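Local coordinates for integron cassette protein VCH_CASS2 (Vibrio cholerae, PDB 3GK6) that probably binds cationic, drug-like compounds, as a stand-alone effector-binding module encoded by a mobile integron gene cassette, at residues D69-Y74 / S94-P99. Residues are numbered along the deposited sequence; the frame is centred on the assembly and turned at random.
Sequences DKSKVY and SDTLSP
Lys-72 O is the hub where the incoming end of strand 73-78 is tied to the outgoing end of strand 88-94. Two donors grip this carbonyl: Asp-95 N lies in its plane at 3.2 Å, whereas Ser-94 OG comes from above that plane to 2.8 Å from the same Lys-72 O. With chi1 at 178°, the Ser-94 hydroxyl is swung away from its own backbone N and toward residues 69-74, where it also packs against the CB of Ser-71. Where the strand pairing gives out, a carboxylate takes over the backbone's role: Lys-72 N donates to Asp-95 OD1 (2.9 Å, 165° at the hydrogen), a nearly straight bond that meets the oxygen from above the carboxylate plane. Farther along, Ser-71 OG and Thr-96 OG1 share a hydrogen bond of 2.6 Å, and Ser-71 OG is also hydrogen-bonded to Thr-68 N.

Beside this close-packed run, the contact is looser where Asp-95 OD2 lies along the solvent-exposed Lys-72. OD2 brushes its CB and CG, but the extended lysine carries its NZ to 5.6 Å from that OD2, so no salt bridge forms; a water that donates to Asp-95 OD2 also joins it to Tyr-74 OH. Val-73 and Ser-94 point to one face of the sheet, where Val-73 packs on Trp-56 and Phe-59 of helix 52-62. They form an antiparallel, non-hydrogen-bonded bridge at the end of the pairing between strands 73-78 and 88-94 of the closed six-stranded antiparallel barrel.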
ATOM      1  N   ASP A  69       2.031 -13.058 -14.918  1.00 71.81           N
ATOM      2  CA  ASP A  69       1.338 -11.962 -15.591  1.00 77.36           C
ATOM      3  C   ASP A  69       0.021 -11.617 -14.905  1.00 67.90           C
ATOM      4  O   ASP A  69      -0.521 -10.531 -15.095  1.00 65.16           O
ATOM      5  CB  ASP A  69       1.100 -12.287 -17.068  1.00 92.38           C
ATOM      6  CG  ASP A  69       2.271 -11.885 -17.950  1.00105.80           C
ATOM      7  OD1 ASP A  69       3.167 -11.166 -17.459  1.00104.25           O
ATOM      8  OD2 ASP A  69       2.292 -12.282 -19.135  1.00114.79           O
ATOM      9  N   LYS A  70      -0.485 -12.543 -14.101  1.00 59.35           N
ATOM     10  CA  LYS A  70      -1.729 -12.313 -13.383  1.00 57.44           C
ATOM     11  C   LYS A  70      -1.477 -11.901 -11.931  1.00 50.17           C
ATOM     12  O   LYS A  70      -2.419 -11.729 -11.157  1.00 49.00           O
ATOM     13  CB  LYS A  70      -2.628 -13.552 -13.440  1.00 64.21           C
ATOM     14  CG  LYS A  70      -3.058 -13.932 -14.849  1.00 74.69           C
ATOM     15  CD  LYS A  70      -4.276 -14.844 -14.842  1.00 85.88           C
ATOM     16  CE  LYS A  70      -3.962 -16.193 -14.218  1.00 92.52           C
ATOM     17  NZ  LYS A  70      -5.073 -17.166 -14.419  1.00 96.37           N
ATOM     18  N   SER A  71      -0.206 -11.759 -11.562  1.00 40.38           N
ATOM     19  CA  SER A  71       0.128 -11.343 -10.207  1.00 42.20           C
ATOM     20  C   SER A  71      -0.386  -9.931  -9.943  1.00 32.59           C
ATOM     21  O   SER A  71      -0.192  -9.033 -10.753  1.00 37.82           O
ATOM     22  CB  SER A  71       1.643 -11.390  -9.975  1.00 36.67           C
ATOM     23  OG  SER A  71       2.125 -12.721  -9.987  1.00 43.34           O
ATOM     24  N   LYS A  72      -1.047  -9.743  -8.809  1.00 36.27           N
ATOM     25  CA  LYS A  72      -1.394  -8.401  -8.363  1.00 32.02           C
ATOM     26  C   LYS A  72      -0.430  -7.960  -7.275  1.00 31.70           C
ATOM     27  O   LYS A  72      -0.131  -8.715  -6.346  1.00 30.28           O
ATOM     28  CB  LYS A  72      -2.830  -8.350  -7.858  1.00 27.16           C
ATOM     29  CG  LYS A  72      -3.842  -8.652  -8.956  1.00 33.80           C
ATOM     30  CD  LYS A  72      -5.274  -8.477  -8.486  1.00 38.74           C
ATOM     31  CE  LYS A  72      -6.240  -8.730  -9.636  1.00 46.56           C
ATOM     32  NZ  LYS A  72      -7.649  -8.515  -9.212  1.00 59.10           N
ATOM     33  N   VAL A  73       0.044  -6.725  -7.391  1.00 27.32           N
ATOM     34  CA  VAL A  73       1.061  -6.214  -6.480  1.00 29.82           C
ATOM     35  C   VAL A  73       0.507  -5.098  -5.603  1.00 24.49           C
ATOM     36  O   VAL A  73      -0.223  -4.230  -6.078  1.00 24.04           O
ATOM     37  CB  VAL A  73       2.303  -5.738  -7.254  1.00 26.19           C
ATOM     38  CG1 VAL A  73       3.348  -5.189  -6.294  1.00 26.46           C
ATOM     39  CG2 VAL A  73       2.877  -6.910  -8.067  1.00 26.57           C
ATOM     40  N   TYR A  74       0.860  -5.144  -4.323  1.00 20.50           N
ATOM     41  CA  TYR A  74       0.289  -4.257  -3.319  1.00 21.78           C
ATOM     42  C   TYR A  74       1.356  -3.711  -2.395  1.00 23.99           C
ATOM     43  O   TYR A  74       2.406  -4.341  -2.188  1.00 23.78           O
ATOM     44  CB  TYR A  74      -0.688  -5.022  -2.424  1.00 22.60           C
ATOM     45  CG  TYR A  74      -1.862  -5.627  -3.137  1.00 23.44           C
ATOM     46  CD1 TYR A  74      -3.053  -4.916  -3.277  1.00 24.81           C
ATOM     47  CD2 TYR A  74      -1.796  -6.918  -3.647  1.00 23.43           C
ATOM     48  CE1 TYR A  74      -4.146  -5.485  -3.920  1.00 23.26           C
ATOM     49  CE2 TYR A  74      -2.883  -7.496  -4.292  1.00 23.51           C
ATOM     50  CZ  TYR A  74      -4.047  -6.769  -4.430  1.00 29.82           C
ATOM     51  OH  TYR A  74      -5.122  -7.334  -5.071  1.00 33.30           O
ATOM     52  N   SER A  94       2.466  -9.566  -2.984  1.00 30.86           N
ATOM     53  CA  SER A  94       1.657  -9.957  -4.123  1.00 27.98           C
ATOM     54  C   SER A  94       0.808 -11.168  -3.761  1.00 32.01           C
ATOM     55  O   SER A  94       1.143 -11.951  -2.870  1.00 32.45           O
ATOM     56  CB  SER A  94       2.548 -10.274  -5.335  1.00 35.52           C
ATOM     57  OG  SER A  94       1.788 -10.715  -6.450  1.00 35.22           O
ATOM     58  N   ASP A  95      -0.299 -11.317  -4.458  1.00 31.60           N
ATOM     59  CA  ASP A  95      -1.230 -12.375  -4.123  1.00 36.24           C
ATOM     60  C   ASP A  95      -0.720 -13.770  -4.509  1.00 44.40           C
ATOM     61  O   ASP A  95      -1.103 -14.763  -3.889  1.00 48.83           O
ATOM     62  CB  ASP A  95      -2.623 -12.082  -4.691  1.00 38.51           C
ATOM     63  CG  ASP A  95      -2.628 -11.869  -6.197  1.00 43.13           C
ATOM     64  OD1 ASP A  95      -1.551 -11.800  -6.829  1.00 36.97           O
ATOM     65  OD2 ASP A  95      -3.743 -11.763  -6.755  1.00 52.42           O
ATOM     66  N   THR A  96       0.171 -13.845  -5.495  1.00 38.11           N
ATOM     67  CA  THR A  96       0.617 -15.146  -5.998  1.00 47.06           C
ATOM     68  C   THR A  96       1.873 -15.679  -5.304  1.00 54.92           C
ATOM     69  O   THR A  96       2.195 -16.855  -5.421  1.00 59.38           O
ATOM     70  CB  THR A  96       0.858 -15.131  -7.520  1.00 45.11           C
ATOM     71  OG1 THR A  96       1.936 -14.240  -7.829  1.00 41.22           O
ATOM     72  CG2 THR A  96      -0.404 -14.698  -8.263  1.00 44.17           C
ATOM     73  N   LEU A  97       2.585 -14.816  -4.593  1.00 44.79           N
ATOM     74  CA  LEU A  97       3.741 -15.269  -3.831  1.00 46.34           C
ATOM     75  C   LEU A  97       3.280 -16.113  -2.653  1.00 42.55           C
ATOM     76  O   LEU A  97       2.129 -16.021  -2.236  1.00 44.93           O
ATOM     77  CB  LEU A  97       4.557 -14.072  -3.346  1.00 42.97           C
ATOM     78  CG  LEU A  97       5.196 -13.265  -4.472  1.00 41.51           C
ATOM     79  CD1 LEU A  97       5.752 -11.958  -3.928  1.00 34.57           C
ATOM     80  CD2 LEU A  97       6.292 -14.078  -5.177  1.00 44.68           C
ATOM     81  N   SER A  98       4.177 -16.950  -2.135  1.00 46.47           N
ATOM     82  CA  SER A  98       3.915 -17.739  -0.934  1.00 58.03           C
ATOM     83  C   SER A  98       5.175 -17.770  -0.067  1.00 57.46           C
ATOM     84  O   SER A  98       6.285 -17.739  -0.594  1.00 57.23           O
ATOM     85  CB  SER A  98       3.457 -19.162  -1.295  1.00 59.53           C
ATOM     86  OG  SER A  98       4.325 -19.771  -2.233  1.00 58.18           O
ATOM     87  N   PRO A  99       5.006 -17.825   1.265  1.00 60.48           N
ATOM     88  CA  PRO A  99       6.129 -17.696   2.205  1.00 68.34           C
ATOM     89  C   PRO A  99       7.171 -18.810   2.077  1.00 83.20           C
ATOM     90  O   PRO A  99       8.076 -18.898   2.908  1.00 88.43           O
ATOM     91  CB  PRO A  99       5.453 -17.758   3.583  1.00 69.12           C
ATOM     92  CG  PRO A  99       4.013 -17.489   3.336  1.00 62.48           C
ATOM     93  CD  PRO A  99       3.721 -18.005   1.962  1.00 61.50           C
TER
HETATM   94  O   HOH W   1      -5.526 -10.201  -4.586  1.00 44.64           O